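Local coordinates for protein AlyQ (Persicobacter sp. CCB-QB2, PDB 5XNR) that probably cleaves alginate by beta-elimination through its lyase domain, next to a CBM32 module likely to bind carbohydrate, at residues H234-K239 with S354-G359; L291-N296 with L316-D321; E304-V309 with G322-A327. One frame throughout, in Å; residues are numbered along the deposited sequence.

All three contacts lie in the alginate lyase domain and are built around one seven-stranded antiparallel sheet, in which strands 233-244, 302-310 and 313-319 are consecutive neighbours. Interactions 1 and 2 leave the inner face of that sheet for the second sheet of the sandwich; their centres are 16 Å apart. Interaction 3 lies about 11 Å from the centre of each and joins strand 302-310 to the short helix 324-330. In sequence, 234-239 comes first and 354-359 last, with the segments of the other two alternating between them. Y237 and E304 link interactions 1 and 3 directly, so core packing and helix docking fall on adjacent strands of one sheet, with strand 302-310 in the middle.

Interaction 1 of 3, residues H234-K239 with S354-G359; sequences HVVYVK and SYFKIG
V236 lies over the F356 ring, and this CH-pi contact leads the packing of residues 234-239 against 354-359. The two strands run almost parallel, 2° apart, with their axes 8.9 Å from each other. No hydrogen bond passes between them; the contact is made mainly by side chains. V236 CB stands 3.8 Å from the centroid of the F356 ring and 12° off its normal, essentially above the middle of the face. CG1 of the valine, lodged between its own backbone N and carbonyl carbon (chi1 59°), comes down near the rim and reaches F356 CE1 at 3.5 Å. The same rotation sends CG2 anti to the backbone N, where it meets I358 CD1 at 4.0 Å. One valine thus divides its two branches between an aromatic and an aliphatic partner. The far end of the phenylalanine ring reaches the backbone: F356 CE2 is 3.5 Å from V235 O, approached obliquely, while the carbonyl carbon of H234 lies at the ring edge. Farther along, V238 CG2 rests 4.1 Å from I358 CG1. The isoleucine branch bearing CD1 is anti to its carbonyl carbon and extends onward, a shape that lets CG1 serve V238 while CD1 serves V236. In each of these pairs the side chains pass alongside one another from opposing strands, so the layers interlock as in the core of a beta-sandwich. Around this contact, strand 233-244 is hydrogen-bonded between strands 302-310 and 379-392, with V389 of the latter touching both V236 and F356. Strand 355-358 belongs to the facing sheet, next to strands 211-217 and 256-258, and I257 of strand 256-258 also packs on F356.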
# COMPACT_ATOMS: atom_id res chain seq x y z
N HIS A 234 2.21 -16.34 -23.09
CA HIS A 234 3.18 -15.93 -22.08
C HIS A 234 2.63 -14.77 -21.24
O HIS A 234 2.24 -13.75 -21.80
CB HIS A 234 4.50 -15.55 -22.75
CG HIS A 234 4.99 -16.60 -23.68
ND1 HIS A 234 5.57 -17.75 -23.22
CD2 HIS A 234 4.94 -16.70 -25.02
CE1 HIS A 234 5.89 -18.52 -24.25
NE2 HIS A 234 5.52 -17.90 -25.36
N VAL A 235 2.66 -14.91 -19.92
CA VAL A 235 1.97 -14.00 -19.05
C VAL A 235 2.88 -13.60 -17.89
O VAL A 235 3.59 -14.43 -17.34
CB VAL A 235 0.69 -14.67 -18.53
CG1 VAL A 235 -0.17 -13.73 -17.72
CG2 VAL A 235 -0.09 -15.26 -19.69
N VAL A 236 2.85 -12.32 -17.53
CA VAL A 236 3.34 -11.88 -16.21
C VAL A 236 2.21 -11.08 -15.54
O VAL A 236 1.66 -10.18 -16.14
CB VAL A 236 4.64 -11.05 -16.27
CG1 VAL A 236 4.51 -9.79 -17.12
CG2 VAL A 236 5.12 -10.67 -14.89
N TYR A 237 1.91 -11.44 -14.30
CA TYR A 237 1.02 -10.70 -13.45
C TYR A 237 1.81 -10.18 -12.25
O TYR A 237 2.61 -10.94 -11.68
CB TYR A 237 -0.13 -11.58 -12.97
CG TYR A 237 -0.82 -11.10 -11.72
CD1 TYR A 237 -1.92 -10.28 -11.78
CD2 TYR A 237 -0.39 -11.51 -10.47
CE1 TYR A 237 -2.57 -9.85 -10.62
CE2 TYR A 237 -1.01 -11.09 -9.30
CZ TYR A 237 -2.12 -10.26 -9.38
OH TYR A 237 -2.76 -9.87 -8.25
N VAL A 238 1.56 -8.92 -11.89
CA VAL A 238 2.20 -8.33 -10.72
C VAL A 238 1.17 -7.50 -9.96
O VAL A 238 0.52 -6.69 -10.55
CB VAL A 238 3.40 -7.43 -11.10
CG1 VAL A 238 4.09 -6.89 -9.86
CG2 VAL A 238 4.40 -8.13 -12.01
N LYS A 239 1.09 -7.68 -8.65
CA LYS A 239 0.40 -6.76 -7.74
C LYS A 239 1.44 -5.97 -6.97
O LYS A 239 2.20 -6.56 -6.20
CB LYS A 239 -0.49 -7.49 -6.73
CG LYS A 239 -1.12 -6.60 -5.66
CD LYS A 239 -1.91 -7.35 -4.59
CE LYS A 239 -3.40 -7.29 -4.78
NZ LYS A 239 -4.12 -8.11 -3.76
N SER A 354 13.45 -13.71 -25.45
CA SER A 354 12.63 -12.87 -24.62
C SER A 354 12.56 -13.41 -23.18
O SER A 354 12.55 -14.63 -22.97
CB SER A 354 11.26 -12.73 -25.20
OG SER A 354 10.43 -11.94 -24.33
N TYR A 355 12.46 -12.50 -22.21
CA TYR A 355 12.36 -12.85 -20.78
C TYR A 355 11.63 -11.73 -20.03
O TYR A 355 11.50 -10.64 -20.56
CB TYR A 355 13.75 -13.10 -20.19
CG TYR A 355 14.71 -11.96 -20.39
CD1 TYR A 355 15.45 -11.86 -21.55
CD2 TYR A 355 14.85 -10.96 -19.44
CE1 TYR A 355 16.35 -10.82 -21.74
CE2 TYR A 355 15.73 -9.90 -19.62
CZ TYR A 355 16.48 -9.82 -20.78
OH TYR A 355 17.33 -8.78 -21.00
N PHE A 356 11.12 -12.02 -18.83
CA PHE A 356 10.49 -11.05 -17.97
C PHE A 356 11.46 -10.50 -16.91
O PHE A 356 12.46 -11.14 -16.55
CB PHE A 356 9.33 -11.68 -17.21
CG PHE A 356 8.15 -12.07 -18.05
CD1 PHE A 356 7.48 -11.11 -18.80
CD2 PHE A 356 7.70 -13.38 -18.09
CE1 PHE A 356 6.40 -11.46 -19.59
CE2 PHE A 356 6.61 -13.72 -18.87
CZ PHE A 356 5.96 -12.76 -19.62
N LYS A 357 11.16 -9.29 -16.45
CA LYS A 357 11.77 -8.68 -15.28
C LYS A 357 10.66 -8.09 -14.41
O LYS A 357 9.70 -7.53 -14.95
CB LYS A 357 12.71 -7.53 -15.64
CG LYS A 357 13.88 -7.91 -16.54
CD LYS A 357 14.96 -6.84 -16.62
CE LYS A 357 16.22 -7.18 -15.84
NZ LYS A 357 17.39 -6.42 -16.34
N ILE A 358 10.84 -8.22 -13.10
CA ILE A 358 9.90 -7.67 -12.11
C ILE A 358 10.70 -6.89 -11.07
O ILE A 358 11.74 -7.35 -10.66
CB ILE A 358 9.09 -8.79 -11.45
CG1 ILE A 358 8.18 -9.52 -12.44
CG2 ILE A 358 8.32 -8.27 -10.25
CD1 ILE A 358 7.82 -10.91 -11.98
N GLY A 359 10.19 -5.76 -10.63
CA GLY A 359 10.83 -5.00 -9.58
C GLY A 359 10.96 -3.54 -9.95
O GLY A 359 10.02 -2.94 -10.49

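Interaction 2 of 3, residues L291-N296 with L316-D321; sequences LTIKTN and LYYSED
A classic beta bulge turns both I293 and K294 toward L278 of the adjoining strand, and these two consecutive residues also meet the segment 316-321. With I293 CG1 beside the backbone N (chi1 -55°), CG2 is left anti to that nitrogen and sits over one face of the Y318 ring. It is 3.7 Å from the ring centroid, 18° off the normal, and displaced toward CG, which it approaches to 3.5 Å. The other branch crosses to L316, with I293 CG1 4.0 Å from L316 CD2. The K294 chain crosses Y318 at about a right angle, K294 CG lying 4.2 Å from Y318 CE2, and bends to bring its amine toward E320. The resulting salt bridge is long, with K294 NZ 3.9 Å from E320 OE1. The second carboxylate oxygen is used differently: Y318 OH donates to E320 OE2 at 2.7 Å, in the ring plane and on the anti lone pair. The glutamate therefore ties down the tyrosine hydroxyl while the lysine lies near its other oxygen. M271 touches both I293 and Y318, extending the apolar cluster. Apolar packing inside and a charged pair at the margin mark this as the border of a beta-sandwich, where facing sheets meet.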
# COMPACT_ATOMS: atom_id res chain seq x y z
N LEU A 291 1.97 4.41 -24.46
CA LEU A 291 0.53 4.33 -24.23
C LEU A 291 0.18 4.57 -22.76
O LEU A 291 0.59 3.83 -21.85
CB LEU A 291 0.04 2.95 -24.69
CG LEU A 291 -1.47 2.74 -24.65
CD1 LEU A 291 -2.16 3.58 -25.73
CD2 LEU A 291 -1.78 1.26 -24.84
N THR A 292 -0.64 5.57 -22.54
CA THR A 292 -0.94 6.02 -21.23
C THR A 292 -1.94 5.06 -20.58
O THR A 292 -2.91 4.65 -21.20
CB THR A 292 -1.53 7.44 -21.21
OG1 THR A 292 -0.58 8.34 -21.79
CG2 THR A 292 -1.91 7.87 -19.81
N ILE A 293 -1.66 4.74 -19.33
CA ILE A 293 -2.52 3.96 -18.47
C ILE A 293 -3.37 4.92 -17.63
O ILE A 293 -4.58 4.81 -17.63
CB ILE A 293 -1.70 2.98 -17.61
CG1 ILE A 293 -0.80 2.09 -18.47
CG2 ILE A 293 -2.61 2.15 -16.74
CD1 ILE A 293 0.25 1.29 -17.70
N LYS A 294 -2.70 5.85 -16.94
CA LYS A 294 -3.29 6.83 -16.03
C LYS A 294 -2.49 8.14 -16.09
O LYS A 294 -1.28 8.11 -16.19
CB LYS A 294 -3.20 6.34 -14.57
CG LYS A 294 -4.13 5.22 -14.16
CD LYS A 294 -5.39 5.67 -13.42
CE LYS A 294 -6.63 4.89 -13.82
NZ LYS A 294 -7.57 4.77 -12.67
N THR A 295 -3.16 9.28 -15.95
CA THR A 295 -2.46 10.57 -15.86
C THR A 295 -2.33 11.04 -14.40
O THR A 295 -1.65 12.01 -14.13
CB THR A 295 -3.20 11.66 -16.65
OG1 THR A 295 -4.58 11.69 -16.25
CG2 THR A 295 -3.10 11.45 -18.15
N ASN A 296 -3.02 10.37 -13.49
CA ASN A 296 -3.11 10.79 -12.10
C ASN A 296 -2.69 9.63 -11.19
O ASN A 296 -3.42 9.30 -10.26
CB ASN A 296 -4.53 11.28 -11.74
CG ASN A 296 -5.63 10.24 -11.89
OD1 ASN A 296 -5.52 9.27 -12.64
ND2 ASN A 296 -6.73 10.43 -11.19
N LEU A 316 -2.47 -5.51 -22.49
CA LEU A 316 -2.18 -4.82 -21.22
C LEU A 316 -3.44 -4.73 -20.35
O LEU A 316 -4.43 -4.14 -20.75
CB LEU A 316 -1.65 -3.43 -21.55
CG LEU A 316 -1.42 -2.50 -20.36
CD1 LEU A 316 -0.37 -3.05 -19.41
CD2 LEU A 316 -1.03 -1.12 -20.86
N TYR A 317 -3.37 -5.33 -19.17
CA TYR A 317 -4.47 -5.28 -18.20
C TYR A 317 -4.01 -4.47 -17.00
O TYR A 317 -2.88 -4.62 -16.57
CB TYR A 317 -4.84 -6.67 -17.67
CG TYR A 317 -5.28 -7.71 -18.67
CD1 TYR A 317 -4.37 -8.36 -19.49
CD2 TYR A 317 -6.61 -8.10 -18.76
CE1 TYR A 317 -4.77 -9.36 -20.37
CE2 TYR A 317 -7.03 -9.06 -19.67
CZ TYR A 317 -6.11 -9.70 -20.48
OH TYR A 317 -6.52 -10.67 -21.37
N TYR A 318 -4.87 -3.64 -16.45
CA TYR A 318 -4.53 -2.78 -15.31
C TYR A 318 -5.74 -2.65 -14.39
O TYR A 318 -6.84 -2.49 -14.88
CB TYR A 318 -4.08 -1.39 -15.77
CG TYR A 318 -3.63 -0.50 -14.65
CD1 TYR A 318 -2.33 -0.58 -14.16
CD2 TYR A 318 -4.50 0.39 -14.03
CE1 TYR A 318 -1.91 0.21 -13.11
CE2 TYR A 318 -4.08 1.19 -12.98
CZ TYR A 318 -2.78 1.10 -12.52
OH TYR A 318 -2.36 1.87 -11.48
N SER A 319 -5.54 -2.67 -13.08
CA SER A 319 -6.68 -2.42 -12.19
C SER A 319 -6.23 -1.88 -10.84
O SER A 319 -5.19 -2.27 -10.33
CB SER A 319 -7.48 -3.65 -11.97
OG SER A 319 -8.52 -3.36 -11.04
N GLU A 320 -7.06 -1.02 -10.27
CA GLU A 320 -6.80 -0.50 -8.92
C GLU A 320 -7.91 -0.99 -7.97
O GLU A 320 -7.95 -0.55 -6.85
CB GLU A 320 -6.64 1.02 -8.96
CG GLU A 320 -5.29 1.49 -9.51
CD GLU A 320 -5.17 3.00 -9.71
OE1 GLU A 320 -6.07 3.71 -9.24
OE2 GLU A 320 -4.19 3.46 -10.36
N ASP A 321 -8.73 -1.96 -8.39
CA ASP A 321 -9.93 -2.36 -7.63
C ASP A 321 -9.65 -3.64 -6.84
O ASP A 321 -10.48 -4.06 -6.04
CB ASP A 321 -11.17 -2.47 -8.54
CG ASP A 321 -11.21 -3.68 -9.48
OD1 ASP A 321 -10.27 -4.49 -9.45
OD2 ASP A 321 -12.20 -3.79 -10.26

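Interaction 3 of 3, residues E304-V309 with G322-A327; sequences EVIFEV and GKLAEA
Strand 304-309 presents its first residues to the beginning of helix 324-330, the touching backbone parts running 28° apart and E304 lying nearest L324 in register. E304 carries the contact. Its chain sets out anti to the carbonyl carbon, extends through CG and holds its carboxylate against the first turn of the helix. Each oxygen takes one backbone N-H: L324 N donates to E304 OE1 at 2.9 Å, on the syn side but tilted out of the carboxylate plane, and A325 N donates to E304 OE2 at 3.0 Å, also from above that plane. Neither bond is quite straight, with angles of 159° and 151° at the hydrogen. A water adds to the grip, donating to E304 OE1 at 2.6 Å and accepting from G322 N at 2.8 Å. The opposite oxygen, OE2, also bonds to Y237 OH on the neighbouring strand 233-244, so the partners of both oxygens fix the rotation of the carboxylate. L324 reaches back alongside the glutamate: its CD2 lies 3.6 Å from E304 CB, and its CG meets I306 CD1 at 3.8 Å. Since L324 CG is anti to its backbone N, the leucine is turned onto the strand. A glutamine in place of E304 would probably set an NH2 against either the L324 or the A325 N-H, leaving that donor without its acceptor, and would remove the negative charge at the helix start. The N-terminal end of a helix is electropositive, and the carboxylate is likely to be stabilised there. Although K323 occupies the N-cap position, a buried strand glutamate accepts two N-H groups of the helix's first turn, docking the short helix on the sheet of the beta-sandwich.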
# COMPACT_ATOMS: atom_id res chain seq x y z
N GLU A 304 -2.67 -3.73 -9.94
CA GLU A 304 -2.38 -5.02 -10.58
C GLU A 304 -2.19 -4.79 -12.08
O GLU A 304 -2.88 -3.98 -12.69
CB GLU A 304 -3.53 -6.02 -10.38
CG GLU A 304 -3.83 -6.37 -8.93
CD GLU A 304 -5.10 -7.17 -8.79
OE1 GLU A 304 -6.18 -6.54 -8.71
OE2 GLU A 304 -5.02 -8.43 -8.82
N VAL A 305 -1.24 -5.51 -12.65
CA VAL A 305 -0.91 -5.38 -14.07
C VAL A 305 -0.64 -6.77 -14.63
O VAL A 305 -0.07 -7.60 -13.95
CB VAL A 305 0.31 -4.47 -14.27
CG1 VAL A 305 1.53 -4.97 -13.51
CG2 VAL A 305 0.63 -4.29 -15.74
N ILE A 306 -1.07 -7.00 -15.87
CA ILE A 306 -0.72 -8.18 -16.66
C ILE A 306 -0.17 -7.74 -18.02
O ILE A 306 -0.77 -6.91 -18.69
CB ILE A 306 -1.94 -9.09 -16.82
CG1 ILE A 306 -2.37 -9.67 -15.47
CG2 ILE A 306 -1.67 -10.17 -17.85
CD1 ILE A 306 -3.77 -10.21 -15.46
N PHE A 307 1.01 -8.24 -18.39
CA PHE A 307 1.37 -8.31 -19.79
C PHE A 307 1.10 -9.75 -20.24
O PHE A 307 1.48 -10.69 -19.54
CB PHE A 307 2.84 -7.96 -20.04
CG PHE A 307 3.34 -6.66 -19.47
CD1 PHE A 307 2.49 -5.65 -19.04
CD2 PHE A 307 4.70 -6.39 -19.47
CE1 PHE A 307 2.99 -4.46 -18.54
CE2 PHE A 307 5.21 -5.18 -19.00
CZ PHE A 307 4.35 -4.22 -18.52
N GLU A 308 0.44 -9.90 -21.39
CA GLU A 308 0.01 -11.21 -21.93
C GLU A 308 0.42 -11.24 -23.40
O GLU A 308 -0.02 -10.38 -24.14
CB GLU A 308 -1.50 -11.36 -21.77
CG GLU A 308 -2.13 -12.65 -22.28
CD GLU A 308 -3.64 -12.71 -22.06
OE1 GLU A 308 -4.33 -11.80 -22.55
OE2 GLU A 308 -4.12 -13.63 -21.36
N VAL A 309 1.29 -12.16 -23.80
CA VAL A 309 1.70 -12.23 -25.19
C VAL A 309 1.16 -13.53 -25.78
O VAL A 309 1.36 -14.60 -25.21
CB VAL A 309 3.23 -12.14 -25.34
CG1 VAL A 309 3.63 -12.14 -26.80
CG2 VAL A 309 3.81 -10.93 -24.61
N GLY A 322 -8.50 -4.27 -7.06
CA GLY A 322 -8.09 -5.46 -6.26
C GLY A 322 -8.54 -6.78 -6.87
O GLY A 322 -8.25 -7.84 -6.31
N LYS A 323 -9.18 -6.76 -8.03
CA LYS A 323 -9.89 -7.94 -8.52
C LYS A 323 -9.31 -8.51 -9.82
O LYS A 323 -9.89 -9.43 -10.39
CB LYS A 323 -11.36 -7.58 -8.71
CG LYS A 323 -12.01 -7.01 -7.46
CD LYS A 323 -13.44 -7.48 -7.23
CE LYS A 323 -14.47 -6.72 -8.04
NZ LYS A 323 -15.16 -5.72 -7.20
N LEU A 324 -8.18 -8.00 -10.30
CA LEU A 324 -7.69 -8.41 -11.59
C LEU A 324 -7.29 -9.88 -11.57
O LEU A 324 -7.65 -10.63 -12.48
CB LEU A 324 -6.53 -7.51 -11.99
CG LEU A 324 -5.87 -7.84 -13.32
CD1 LEU A 324 -6.91 -7.97 -14.43
CD2 LEU A 324 -4.83 -6.79 -13.66
N ALA A 325 -6.59 -10.33 -10.52
CA ALA A 325 -6.15 -11.76 -10.46
C ALA A 325 -7.37 -12.69 -10.43
O ALA A 325 -7.39 -13.71 -11.12
CB ALA A 325 -5.27 -12.02 -9.27
N GLU A 326 -8.37 -12.32 -9.63
CA GLU A 326 -9.61 -13.12 -9.46
C GLU A 326 -10.37 -13.20 -10.80
O GLU A 326 -10.90 -14.26 -11.15
CB GLU A 326 -10.52 -12.54 -8.36
CG GLU A 326 -9.89 -12.57 -6.96
CD GLU A 326 -10.41 -11.58 -5.91
OE1 GLU A 326 -11.19 -10.66 -6.28
OE2 GLU A 326 -10.05 -11.74 -4.71
N ALA A 327 -10.43 -12.06 -11.51
CA ALA A 327 -11.15 -11.93 -12.78
C ALA A 327 -10.46 -12.75 -13.87
O ALA A 327 -11.11 -13.40 -14.67
CB ALA A 327 -11.21 -10.48 -13.16
O HOH W 1 -6.04 -3.97 -8.27